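Local atomic coordinates of export chaperone SatS (PDB entry 6DNM), a protein that acts as a chaperone for the SecA2 protein export pathway of Mycobacterium tuberculosis, represented here by its C-terminal domain. Residues V16-I21 with L74-D79; L33-D38 with H69-L74; R40-G45 with G131-D136. All coordinates share one frame; numbering follows the deposited sequence.

Interaction 1: residues V16-I21 with L74-D79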
ATOM      1  N   VAL A  16      17.890  -6.204   3.791  1.00 15.42           N
ATOM      2  CA  VAL A  16      17.932  -4.924   3.084  1.00 14.83           C
ATOM      3  C   VAL A  16      16.984  -3.888   3.675  1.00 14.39           C
ATOM      4  O   VAL A  16      17.085  -2.702   3.333  1.00 15.08           O
ATOM      5  CB  VAL A  16      17.819  -5.093   1.557  1.00 16.24           C
ATOM      6  CG1 VAL A  16      18.931  -5.991   1.042  1.00 16.50           C
ATOM      7  CG2 VAL A  16      16.468  -5.635   1.166  1.00 18.33           C
ATOM      8  N   GLY A  17      16.067  -4.293   4.552  1.00 13.62           N
ATOM      9  CA  GLY A  17      15.195  -3.353   5.232  1.00 13.76           C
ATOM     10  C   GLY A  17      14.124  -2.746   4.361  1.00 14.02           C
ATOM     11  O   GLY A  17      13.563  -1.708   4.714  1.00 16.00           O
ATOM     12  N   ILE A  18      13.823  -3.367   3.226  1.00 14.07           N
ATOM     13  CA  ILE A  18      12.848  -2.865   2.270  1.00 13.62           C
ATOM     14  C   ILE A  18      11.925  -4.030   1.937  1.00 15.78           C
ATOM     15  O   ILE A  18      12.399  -5.150   1.723  1.00 17.43           O
ATOM     16  CB  ILE A  18      13.557  -2.322   1.008  1.00 14.20           C
ATOM     17  CG1 ILE A  18      14.440  -1.114   1.372  1.00 14.79           C
ATOM     18  CG2 ILE A  18      12.560  -1.965  -0.082  1.00 16.29           C
ATOM     19  CD1 ILE A  18      15.465  -0.711   0.310  1.00 16.28           C
ATOM     20  N   ASP A  19      10.608  -3.776   1.921  1.00 15.77           N
ATOM     21  CA  ASP A  19       9.626  -4.834   1.731  1.00 15.89           C
ATOM     22  C   ASP A  19       9.024  -4.765   0.341  1.00 13.46           C
ATOM     23  O   ASP A  19       8.468  -3.723  -0.037  1.00 13.83           O
ATOM     24  CB  ASP A  19       8.466  -4.691   2.732  1.00 19.72           C
ATOM     25  CG  ASP A  19       8.846  -5.022   4.155  1.00 24.30           C
ATOM     26  OD1 ASP A  19       9.771  -5.825   4.384  1.00 25.85           O
ATOM     27  OD2 ASP A  19       8.178  -4.470   5.052  1.00 27.64           O
ATOM     28  N   PRO A  20       9.017  -5.865  -0.402  1.00 13.12           N
ATOM     29  CA  PRO A  20       8.086  -5.974  -1.533  1.00 13.19           C
ATOM     30  C   PRO A  20       6.663  -6.052  -1.011  1.00 12.51           C
ATOM     31  O   PRO A  20       6.387  -6.701  -0.001  1.00 12.78           O
ATOM     32  CB  PRO A  20       8.491  -7.295  -2.201  1.00 13.98           C
ATOM     33  CG  PRO A  20       9.893  -7.596  -1.669  1.00 14.89           C
ATOM     34  CD  PRO A  20       9.881  -7.048  -0.270  1.00 14.22           C
ATOM     35  N   ILE A  21       5.755  -5.350  -1.687  1.00 11.56           N
ATOM     36  CA  ILE A  21       4.350  -5.365  -1.301  1.00 11.70           C
ATOM     37  C   ILE A  21       3.490  -5.681  -2.517  1.00 10.85           C
ATOM     38  O   ILE A  21       3.892  -5.466  -3.662  1.00 11.51           O
ATOM     39  CB  ILE A  21       3.879  -4.058  -0.612  1.00 13.04           C
ATOM     40  CG1 ILE A  21       3.819  -2.904  -1.609  1.00 13.61           C
ATOM     41  CG2 ILE A  21       4.766  -3.717   0.593  1.00 13.75           C
ATOM     42  CD1 ILE A  21       3.167  -1.643  -1.026  1.00 15.02           C
ATOM     43  N   LEU A  74      19.365   4.843  -0.492  1.00 15.17           N
ATOM     44  CA  LEU A  74      19.393   4.098   0.757  1.00 14.61           C
ATOM     45  C   LEU A  74      20.584   3.152   0.749  1.00 15.29           C
ATOM     46  O   LEU A  74      20.999   2.652  -0.301  1.00 16.12           O
ATOM     47  CB  LEU A  74      18.089   3.324   0.933  1.00 15.45           C
ATOM     48  CG  LEU A  74      16.852   4.227   1.032  1.00 16.59           C
ATOM     49  CD1 LEU A  74      15.596   3.376   1.140  1.00 17.38           C
ATOM     50  CD2 LEU A  74      16.953   5.194   2.200  1.00 19.74           C
ATOM     51  N   SER A  75      21.123   2.887   1.938  1.00 15.80           N
ATOM     52  CA  SER A  75      22.408   2.204   2.012  1.00 16.39           C
ATOM     53  C   SER A  75      22.352   0.767   1.507  1.00 17.38           C
ATOM     54  O   SER A  75      23.389   0.224   1.104  1.00 19.19           O
ATOM     55  CB  SER A  75      22.939   2.276   3.435  1.00 18.44           C
ATOM     56  OG  SER A  75      23.160   3.638   3.757  1.00 20.68           O
ATOM     57  N   THR A  76      21.178   0.143   1.503  1.00 15.79           N
ATOM     58  CA  THR A  76      21.028  -1.225   1.028  1.00 15.60           C
ATOM     59  C   THR A  76      20.409  -1.306  -0.358  1.00 16.20           C
ATOM     60  O   THR A  76      20.161  -2.415  -0.845  1.00 17.67           O
ATOM     61  CB  THR A  76      20.190  -2.043   2.016  1.00 17.38           C
ATOM     62  OG1 THR A  76      19.070  -1.259   2.451  1.00 17.24           O
ATOM     63  CG2 THR A  76      21.029  -2.452   3.211  1.00 18.76           C
ATOM     64  N   TYR A  77      20.141  -0.166  -1.007  1.00 16.02           N
ATOM     65  CA  TYR A  77      19.545  -0.239  -2.336  1.00 15.17           C
ATOM     66  C   TYR A  77      20.478  -0.928  -3.329  1.00 15.89           C
ATOM     67  O   TYR A  77      20.027  -1.693  -4.188  1.00 16.05           O
ATOM     68  CB  TYR A  77      19.121   1.140  -2.845  1.00 16.07           C
ATOM     69  CG  TYR A  77      18.406   1.012  -4.171  1.00 16.41           C
ATOM     70  CD1 TYR A  77      17.084   0.591  -4.225  1.00 17.65           C
ATOM     71  CD2 TYR A  77      19.076   1.240  -5.375  1.00 17.27           C
ATOM     72  CE1 TYR A  77      16.431   0.437  -5.433  1.00 18.22           C
ATOM     73  CE2 TYR A  77      18.430   1.095  -6.596  1.00 17.95           C
ATOM     74  CZ  TYR A  77      17.102   0.687  -6.613  1.00 17.85           C
ATOM     75  OH  TYR A  77      16.433   0.533  -7.805  1.00 19.05           O
ATOM     76  N   ASP A  78      21.776  -0.679  -3.222  1.00 17.39           N
ATOM     77  CA  ASP A  78      22.734  -1.314  -4.123  1.00 20.76           C
ATOM     78  C   ASP A  78      22.688  -2.829  -4.034  1.00 18.74           C
ATOM     79  O   ASP A  78      22.924  -3.480  -5.015  1.00 18.51           O
ATOM     80  CB  ASP A  78      24.153  -0.797  -3.918  1.00 26.68           C
ATOM     81  CG  ASP A  78      25.048  -1.030  -5.144  1.00 34.38           C
ATOM     82  OD1 ASP A  78      24.842  -0.347  -6.173  1.00 37.81           O
ATOM     83  OD2 ASP A  78      25.945  -1.875  -5.078  1.00 37.06           O
ATOM     84  N   ASP A  79      22.370  -3.370  -2.863  1.00 19.29           N
ATOM     85  CA  ASP A  79      22.206  -4.816  -2.729  1.00 18.98           C
ATOM     86  C   ASP A  79      21.051  -5.319  -3.587  1.00 16.55           C
ATOM     87  O   ASP A  79      21.131  -6.402  -4.178  1.00 15.76           O
ATOM     88  CB  ASP A  79      21.968  -5.189  -1.263  1.00 22.84           C
ATOM     89  CG  ASP A  79      23.247  -5.216  -0.443  1.00 29.35           C
ATOM     90  OD1 ASP A  79      24.347  -5.048  -1.014  1.00 32.33           O
ATOM     91  OD2 ASP A  79      23.150  -5.417   0.784  1.00 30.99           O
TER

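Interaction 2: residues L33-D38 with H69-L74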
ATOM      1  N   LEU A  33       7.894  -1.607  -3.903  1.00 11.46           N
ATOM      2  CA  LEU A  33       8.693  -1.710  -2.689  1.00 11.60           C
ATOM      3  C   LEU A  33       8.335  -0.577  -1.738  1.00 12.85           C
ATOM      4  O   LEU A  33       8.013   0.538  -2.166  1.00 13.27           O
ATOM      5  CB  LEU A  33      10.201  -1.609  -2.977  1.00 12.66           C
ATOM      6  CG  LEU A  33      10.791  -2.602  -3.984  1.00 12.55           C
ATOM      7  CD1 LEU A  33      12.278  -2.342  -4.182  1.00 13.00           C
ATOM      8  CD2 LEU A  33      10.562  -4.043  -3.537  1.00 13.01           C
ATOM      9  N   ARG A  34       8.415  -0.867  -0.438  1.00 13.29           N
ATOM     10  CA  ARG A  34       8.156   0.133   0.586  1.00 14.92           C
ATOM     11  C   ARG A  34       9.062  -0.119   1.780  1.00 15.08           C
ATOM     12  O   ARG A  34       9.299  -1.268   2.159  1.00 15.85           O
ATOM     13  CB  ARG A  34       6.702   0.056   1.054  1.00 15.79           C
ATOM     14  CG  ARG A  34       6.322   1.134   2.086  1.00 18.02           C
ATOM     15  CD  ARG A  34       6.141   0.543   3.491  1.00 21.72           C
ATOM     16  NE  ARG A  34       5.234  -0.591   3.415  1.00 24.10           N
ATOM     17  CZ  ARG A  34       5.067  -1.546   4.323  1.00 26.80           C
ATOM     18  NH1 ARG A  34       4.212  -2.516   4.103  1.00 25.02           N
ATOM     19  NH2 ARG A  34       5.734  -1.549   5.456  1.00 31.20           N
ATOM     20  N   CYS A  35       9.559   0.966   2.371  1.00 14.36           N
ATOM     21  CA  CYS A  35      10.323   0.888   3.607  1.00 15.57           C
ATOM     22  C   CYS A  35       9.896   2.029   4.517  1.00 15.07           C
ATOM     23  O   CYS A  35       9.071   2.870   4.149  1.00 15.34           O
ATOM     24  CB  CYS A  35      11.828   0.962   3.346  1.00 16.30           C
ATOM     25  SG  CYS A  35      12.375   2.563   2.752  1.00 19.03           S
ATOM     26  N   TYR A  36      10.465   2.060   5.716  1.00 16.04           N
ATOM     27  CA  TYR A  36      10.278   3.167   6.641  1.00 17.16           C
ATOM     28  C   TYR A  36      11.640   3.726   7.014  1.00 18.82           C
ATOM     29  O   TYR A  36      12.562   2.968   7.337  1.00 19.87           O
ATOM     30  CB  TYR A  36       9.542   2.712   7.891  1.00 18.06           C
ATOM     31  CG  TYR A  36       8.181   2.146   7.581  1.00 17.51           C
ATOM     32  CD1 TYR A  36       7.075   2.973   7.378  1.00 17.27           C
ATOM     33  CD2 TYR A  36       8.007   0.785   7.461  1.00 18.09           C
ATOM     34  CE1 TYR A  36       5.816   2.439   7.084  1.00 17.30           C
ATOM     35  CE2 TYR A  36       6.779   0.254   7.178  1.00 18.00           C
ATOM     36  CZ  TYR A  36       5.682   1.070   6.977  1.00 17.80           C
ATOM     37  OH  TYR A  36       4.451   0.501   6.684  1.00 18.42           O
ATOM     38  N   LEU A  37      11.768   5.043   6.947  1.00 20.75           N
ATOM     39  CA  LEU A  37      12.985   5.744   7.327  1.00 22.76           C
ATOM     40  C   LEU A  37      12.575   6.800   8.335  1.00 22.42           C
ATOM     41  O   LEU A  37      11.759   7.669   8.013  1.00 21.35           O
ATOM     42  CB  LEU A  37      13.600   6.422   6.101  1.00 23.91           C
ATOM     43  CG  LEU A  37      14.935   7.126   6.315  1.00 26.06           C
ATOM     44  CD1 LEU A  37      15.963   6.163   6.890  1.00 28.02           C
ATOM     45  CD2 LEU A  37      15.417   7.705   5.001  1.00 27.50           C
ATOM     46  N   ASP A  38      13.121   6.714   9.551  1.00 25.17           N
ATOM     47  CA  ASP A  38      12.785   7.635  10.638  1.00 29.33           C
ATOM     48  C   ASP A  38      11.275   7.830  10.768  1.00 30.41           C
ATOM     49  O   ASP A  38      10.765   8.954  10.753  1.00 29.97           O
ATOM     50  CB  ASP A  38      13.506   8.974  10.487  1.00 33.09           C
ATOM     51  CG  ASP A  38      14.989   8.812  10.261  1.00 36.59           C
ATOM     52  OD1 ASP A  38      15.566   7.841  10.794  1.00 38.04           O
ATOM     53  OD2 ASP A  38      15.574   9.655   9.547  1.00 37.38           O
ATOM     54  N   HIS A  69      15.421   7.451  -7.885  1.00 22.75           N
ATOM     55  CA  HIS A  69      14.105   7.491  -7.273  1.00 19.47           C
ATOM     56  C   HIS A  69      14.307   7.550  -5.768  1.00 18.03           C
ATOM     57  O   HIS A  69      15.437   7.614  -5.275  1.00 18.39           O
ATOM     58  CB  HIS A  69      13.263   6.278  -7.677  1.00 18.19           C
ATOM     59  CG  HIS A  69      13.961   4.970  -7.464  1.00 17.00           C
ATOM     60  ND1 HIS A  69      14.396   4.556  -6.223  1.00 16.01           N
ATOM     61  CD2 HIS A  69      14.316   3.994  -8.331  1.00 16.78           C
ATOM     62  CE1 HIS A  69      14.990   3.379  -6.336  1.00 15.78           C
ATOM     63  NE2 HIS A  69      14.956   3.018  -7.606  1.00 16.30           N
ATOM     64  N   ASP A  70      13.204   7.482  -5.027  1.00 15.39           N
ATOM     65  CA  ASP A  70      13.267   7.796  -3.607  1.00 15.66           C
ATOM     66  C   ASP A  70      13.974   6.741  -2.770  1.00 15.51           C
ATOM     67  O   ASP A  70      14.307   7.028  -1.615  1.00 16.32           O
ATOM     68  CB  ASP A  70      11.876   8.100  -3.056  1.00 17.42           C
ATOM     69  CG  ASP A  70      11.322   9.412  -3.576  1.00 19.23           C
ATOM     70  OD1 ASP A  70      12.108  10.261  -4.062  1.00 21.07           O
ATOM     71  OD2 ASP A  70      10.098   9.611  -3.460  1.00 19.65           O
ATOM     72  N   LEU A  71      14.216   5.543  -3.305  1.00 13.87           N
ATOM     73  CA  LEU A  71      14.941   4.517  -2.568  1.00 13.94           C
ATOM     74  C   LEU A  71      16.399   4.395  -2.979  1.00 14.20           C
ATOM     75  O   LEU A  71      17.153   3.679  -2.308  1.00 14.84           O
ATOM     76  CB  LEU A  71      14.285   3.144  -2.769  1.00 14.70           C
ATOM     77  CG  LEU A  71      12.804   3.029  -2.415  1.00 14.41           C
ATOM     78  CD1 LEU A  71      12.333   1.602  -2.636  1.00 15.85           C
ATOM     79  CD2 LEU A  71      12.527   3.427  -0.985  1.00 15.67           C
ATOM     80  N   SER A  72      16.823   5.062  -4.053  1.00 14.48           N
ATOM     81  CA  SER A  72      18.075   4.677  -4.695  1.00 15.19           C
ATOM     82  C   SER A  72      19.320   5.123  -3.934  1.00 15.85           C
ATOM     83  O   SER A  72      20.409   4.639  -4.248  1.00 17.74           O
ATOM     84  CB  SER A  72      18.123   5.192  -6.133  1.00 17.81           C
ATOM     85  OG  SER A  72      18.106   6.604  -6.153  1.00 19.68           O
ATOM     86  N   ASP A  73      19.191   6.006  -2.944  1.00 14.88           N
ATOM     87  CA  ASP A  73      20.319   6.402  -2.112  1.00 16.61           C
ATOM     88  C   ASP A  73      20.281   5.776  -0.725  1.00 16.43           C
ATOM     89  O   ASP A  73      21.098   6.132   0.135  1.00 17.54           O
ATOM     90  CB  ASP A  73      20.415   7.926  -2.039  1.00 19.47           C
ATOM     91  CG  ASP A  73      20.619   8.540  -3.398  1.00 23.67           C
ATOM     92  OD1 ASP A  73      21.543   8.087  -4.101  1.00 25.04           O
ATOM     93  OD2 ASP A  73      19.858   9.455  -3.769  1.00 26.95           O
ATOM     94  N   LEU A  74      19.365   4.843  -0.492  1.00 15.17           N
ATOM     95  CA  LEU A  74      19.393   4.098   0.757  1.00 14.61           C
ATOM     96  C   LEU A  74      20.584   3.152   0.749  1.00 15.29           C
ATOM     97  O   LEU A  74      20.999   2.652  -0.301  1.00 16.12           O
ATOM     98  CB  LEU A  74      18.089   3.324   0.933  1.00 15.45           C
ATOM     99  CG  LEU A  74      16.852   4.227   1.032  1.00 16.59           C
ATOM    100  CD1 LEU A  74      15.596   3.376   1.140  1.00 17.38           C
ATOM    101  CD2 LEU A  74      16.953   5.194   2.200  1.00 19.74           C
TER

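Interaction 3: residues R40-G45 with G131-D136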
ATOM      1  N   ARG A  40       8.872   7.263   8.713  1.00 27.17           N
ATOM      2  CA  ARG A  40       8.118   7.739   7.567  1.00 25.86           C
ATOM      3  C   ARG A  40       8.201   6.732   6.429  1.00 20.93           C
ATOM      4  O   ARG A  40       9.278   6.202   6.134  1.00 20.01           O
ATOM      5  CB  ARG A  40       8.649   9.096   7.093  1.00 30.31           C
ATOM      6  CG  ARG A  40       8.419  10.205   8.112  1.00 36.89           C
ATOM      7  CD  ARG A  40       9.087  11.501   7.708  1.00 44.05           C
ATOM      8  NE  ARG A  40       9.358  11.562   6.276  1.00 49.84           N
ATOM      9  CZ  ARG A  40       9.317  12.680   5.559  1.00 54.18           C
ATOM     10  NH1 ARG A  40       9.014  13.834   6.143  1.00 55.59           N
ATOM     11  NH2 ARG A  40       9.578  12.647   4.259  1.00 55.52           N
ATOM     12  N   PRO A  41       7.083   6.440   5.775  1.00 17.45           N
ATOM     13  CA  PRO A  41       7.114   5.481   4.668  1.00 16.77           C
ATOM     14  C   PRO A  41       7.747   6.092   3.431  1.00 16.24           C
ATOM     15  O   PRO A  41       7.458   7.232   3.060  1.00 17.98           O
ATOM     16  CB  PRO A  41       5.634   5.168   4.428  1.00 17.08           C
ATOM     17  CG  PRO A  41       4.919   6.391   4.907  1.00 18.07           C
ATOM     18  CD  PRO A  41       5.733   6.968   6.033  1.00 17.63           C
ATOM     19  N   ILE A  42       8.613   5.316   2.789  1.00 14.73           N
ATOM     20  CA  ILE A  42       9.170   5.677   1.488  1.00 15.76           C
ATOM     21  C   ILE A  42       8.896   4.524   0.534  1.00 14.49           C
ATOM     22  O   ILE A  42       9.213   3.368   0.841  1.00 14.71           O
ATOM     23  CB  ILE A  42      10.682   5.992   1.531  1.00 17.18           C
ATOM     24  CG1 ILE A  42      11.031   6.948   2.679  1.00 19.88           C
ATOM     25  CG2 ILE A  42      11.118   6.595   0.209  1.00 18.19           C
ATOM     26  CD1 ILE A  42      12.492   7.365   2.701  1.00 23.35           C
ATOM     27  N   PHE A  43       8.298   4.830  -0.613  1.00 14.72           N
ATOM     28  CA  PHE A  43       8.007   3.822  -1.622  1.00 13.18           C
ATOM     29  C   PHE A  43       8.991   3.946  -2.777  1.00 13.48           C
ATOM     30  O   PHE A  43       9.653   4.968  -2.962  1.00 14.83           O
ATOM     31  CB  PHE A  43       6.592   3.999  -2.186  1.00 13.43           C
ATOM     32  CG  PHE A  43       5.488   3.653  -1.224  1.00 13.59           C
ATOM     33  CD1 PHE A  43       4.858   2.419  -1.283  1.00 14.54           C
ATOM     34  CD2 PHE A  43       5.032   4.584  -0.302  1.00 13.81           C
ATOM     35  CE1 PHE A  43       3.824   2.113  -0.425  1.00 14.63           C
ATOM     36  CE2 PHE A  43       3.989   4.278   0.561  1.00 15.18           C
ATOM     37  CZ  PHE A  43       3.387   3.042   0.497  1.00 15.62           C
ATOM     38  N   LEU A  44       9.080   2.881  -3.560  1.00 13.12           N
ATOM     39  CA  LEU A  44       9.733   2.948  -4.856  1.00 12.87           C
ATOM     40  C   LEU A  44       8.928   3.905  -5.723  1.00 13.73           C
ATOM     41  O   LEU A  44       7.828   3.575  -6.173  1.00 15.47           O
ATOM     42  CB  LEU A  44       9.778   1.548  -5.462  1.00 13.88           C
ATOM     43  CG  LEU A  44      10.458   1.419  -6.816  1.00 13.76           C
ATOM     44  CD1 LEU A  44      11.963   1.720  -6.676  1.00 16.61           C
ATOM     45  CD2 LEU A  44      10.223   0.018  -7.396  1.00 15.16           C
ATOM     46  N   GLY A  45       9.447   5.104  -5.927  1.00 14.23           N
ATOM     47  CA  GLY A  45       8.689   6.137  -6.604  1.00 15.01           C
ATOM     48  C   GLY A  45       9.447   7.440  -6.558  1.00 16.53           C
ATOM     49  O   GLY A  45      10.580   7.511  -6.076  1.00 16.96           O
ATOM     50  N   GLY A 131      -0.765   8.201   1.932  1.00 16.23           N
ATOM     51  CA  GLY A 131      -0.994   9.600   2.248  1.00 18.08           C
ATOM     52  C   GLY A 131       0.244  10.279   2.799  1.00 18.86           C
ATOM     53  O   GLY A 131       0.573  11.404   2.413  1.00 20.24           O
ATOM     54  N   ASP A 132       0.963   9.593   3.692  1.00 17.17           N
ATOM     55  CA  ASP A 132       2.169  10.178   4.264  1.00 18.95           C
ATOM     56  C   ASP A 132       3.241  10.363   3.195  1.00 19.02           C
ATOM     57  O   ASP A 132       3.873  11.424   3.112  1.00 20.19           O
ATOM     58  CB  ASP A 132       2.696   9.287   5.391  1.00 20.17           C
ATOM     59  CG  ASP A 132       1.792   9.279   6.617  1.00 22.34           C
ATOM     60  OD1 ASP A 132       0.787  10.025   6.654  1.00 24.11           O
ATOM     61  OD2 ASP A 132       2.088   8.509   7.555  1.00 24.77           O
ATOM     62  N   TYR A 133       3.452   9.342   2.365  1.00 17.87           N
ATOM     63  CA  TYR A 133       4.479   9.414   1.330  1.00 18.68           C
ATOM     64  C   TYR A 133       4.153  10.490   0.300  1.00 19.71           C
ATOM     65  O   TYR A 133       5.049  11.193  -0.181  1.00 21.53           O
ATOM     66  CB  TYR A 133       4.616   8.052   0.646  1.00 16.93           C
ATOM     67  CG  TYR A 133       5.524   8.080  -0.569  1.00 16.14           C
ATOM     68  CD1 TYR A 133       6.896   8.265  -0.432  1.00 15.73           C
ATOM     69  CD2 TYR A 133       5.006   7.948  -1.850  1.00 15.76           C
ATOM     70  CE1 TYR A 133       7.727   8.295  -1.544  1.00 16.17           C
ATOM     71  CE2 TYR A 133       5.825   7.965  -2.965  1.00 16.48           C
ATOM     72  CZ  TYR A 133       7.186   8.148  -2.807  1.00 16.47           C
ATOM     73  OH  TYR A 133       7.996   8.168  -3.923  1.00 17.35           O
ATOM     74  N   SER A 134       2.876  10.635  -0.049  1.00 18.96           N
ATOM     75  CA  SER A 134       2.475  11.616  -1.046  1.00 21.36           C
ATOM     76  C   SER A 134       2.460  13.036  -0.504  1.00 22.51           C
ATOM     77  O   SER A 134       2.288  13.977  -1.287  1.00 23.40           O
ATOM     78  CB  SER A 134       1.085  11.279  -1.585  1.00 24.56           C
ATOM     79  OG  SER A 134       0.093  11.480  -0.592  1.00 26.40           O
ATOM     80  N   GLU A 135       2.620  13.211   0.810  1.00 22.39           N
ATOM     81  CA  GLU A 135       2.583  14.529   1.449  1.00 24.36           C
ATOM     82  C   GLU A 135       1.263  15.251   1.190  1.00 24.03           C
ATOM     83  O   GLU A 135       1.212  16.479   1.121  1.00 25.51           O
ATOM     84  CB  GLU A 135       3.795  15.390   1.074  1.00 28.77           C
ATOM     85  CG  GLU A 135       5.113  14.764   1.488  1.00 34.08           C
ATOM     86  CD  GLU A 135       6.295  15.661   1.195  1.00 38.83           C
ATOM     87  OE1 GLU A 135       7.357  15.475   1.827  1.00 41.25           O
ATOM     88  OE2 GLU A 135       6.159  16.557   0.334  1.00 40.74           O
ATOM     89  N   ASP A 136       0.189  14.478   1.058  1.00 23.15           N
ATOM     90  CA  ASP A 136      -1.154  14.982   0.803  1.00 24.43           C
ATOM     91  C   ASP A 136      -2.047  14.536   1.949  1.00 22.93           C
ATOM     92  O   ASP A 136      -1.979  13.383   2.384  1.00 24.02           O
ATOM     93  CB  ASP A 136      -1.686  14.382  -0.507  1.00 26.80           C
ATOM     94  CG  ASP A 136      -2.933  15.079  -1.014  1.00 29.72           C
ATOM     95  OD1 ASP A 136      -2.895  15.615  -2.144  1.00 31.95           O
ATOM     96  OD2 ASP A 136      -3.950  15.089  -0.292  1.00 28.52           O
TER

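Interaction 1: residues V16-I21 with L74-D79
The hydroxyl of Thr76 donates a short hydrogen bond to the carbonyl oxygen of Val16, with OG1 and O 2.6 Å apart. It approaches from one flank of the carbonyl, at a C=O...OG1 angle of 133°, and lies 19° out of the carbonyl plane. Thr76 can reach it because OG1 sits between its own backbone N and carbonyl carbon (chi1 43°), while CG2 is turned anti to the carbonyl carbon. The two backbones come close here, and CB of Val16 lies 3.9 Å from CB of Thr76. The CG1 branch of Val16 meets CB of Asp79, in the first turn of helix 77-86, at 3.9 Å, and the two side chains cross at a slant. The carboxylate of Asp79 plays no part in that contact; its OD2 accepts a hydrogen bond from the backbone N of Val5. Past the glycine, the tip of Ile18 reaches the second segment, its CD1 touching CD1 of Leu74 at 4.2 Å, a loose apolar contact that extends the patch toward Cys35 and Leu33 of the adjoining strand. Gly17, with positive phi, ends the 12-16 helix in a Schellman motif and turns the chain into strand 19-24. The contact therefore joins a helix C-terminus closed by a Schellman motif to the turn that leads into helix 77-86.

Interaction 2: residues L33-D38 with H69-L74
Leu33 begins the contact with its CB, which lies 3.9 Å from CD1 of Leu71. Two residues on, the sulfur of Cys35 meets two leucines of the loop: SG is 3.7 Å from CD1 of Leu74 and 3.8 Å from CD2 of Leu71. With chi1 at 68° the sulfur stands over its own backbone, between N and the carbonyl carbon, and faces both methyls. Leu71 thus spans two strand residues, one methyl for each. Leu37 completes the row at the more exposed end, where the side chains of Leu37 and Leu74 run past each other in opposite directions, their CD2 atoms 4.1 Å apart. No hydrogen bond links the segments; within the loop, two type I turns, His69 to Ser72 and Leu71 to Leu74, follow one another, and the N-H of Leu71 makes a bent hydrogen bond (146°) to ND1 of His69 (N to ND1 3.1 Å), almost in the imidazole plane. The carbonyl oxygen of His69 receives both N and OG of Ser72 from the same face. The loop, which in the chain joins helix 56-63 to helix 77-86, lies over one face of strand 29-37: Leu63 of the first helix packs on Leu33, Tyr77 of the second bonds to His69, and Ile42 of strand 40-43 borders Leu71.

Interaction 3: residues R40-G45 with G131-D136
Tyr133, on the last turn of helix 117-134, lays its ring against strand 40-43 in an alpha/beta packing where the helix end meets the edge strand of the mixed four-stranded sheet. Beside the ring, the pyrrolidine of Pro41 crosses Asp132 at about a right angle, with CG of Pro41 3.7 Å from CB of Asp132. At the outer margin, the guanidinium of Arg40 and the carboxylate of Glu135 carry opposite charges but stay beyond salt-bridge distance. Glu135 itself has positive phi and closes the helix in a Schellman motif. The tyrosine side chain leaves the helix with CG anti to the backbone N (chi1 172°), which carries the ring outward along the strand. CB of Tyr133 sits 3.6 Å from CD2 of Phe43. CG lies 3.5 Å from the same atom; the phenylalanine turns an edge toward the tyrosine face, an offset edge-to-face pair with centroids 5.3 Å apart and planes at 62°. At the ring edge CD1 approaches the carbonyl oxygen of Pro41; CE1 also meets CG2 of Ile42, at 4.2 Å. The backbone N of Phe43 lies over one ring face near its rim. CB of Phe43 also stands above the ring, 4.2 Å from its centroid and 11° off the normal, a CH-pi contact. The hydroxyl is hydrogen-bonded to OD2 of Asp70 and ends against the backbone of Gly45, which lies near the ring plane at its edge. There, OH of Tyr133 is 3.1 Å from C of Gly45.

Overall arrangement
All three interactions involve the same mixed sheet, whose strands 19-24, 29-37 and 40-43 lie side by side in that order. Interactions 1 and 2 have centres about 7 Å apart; along the chain, interaction 2 is nested within the loop closed by interaction 1. Interaction 3 alternates with both, its centre about 10 Å from that of interaction 2 and about 16 Å from that of interaction 1. The loop 69-74 connects the set, sharing Leu74 with interaction 1 and bonding through Asp70 to the backbone of Gly45 in interaction 3. The region before helix 77-86 and the end of helix 117-134 are thereby tied to one sheet within this chaperone domain.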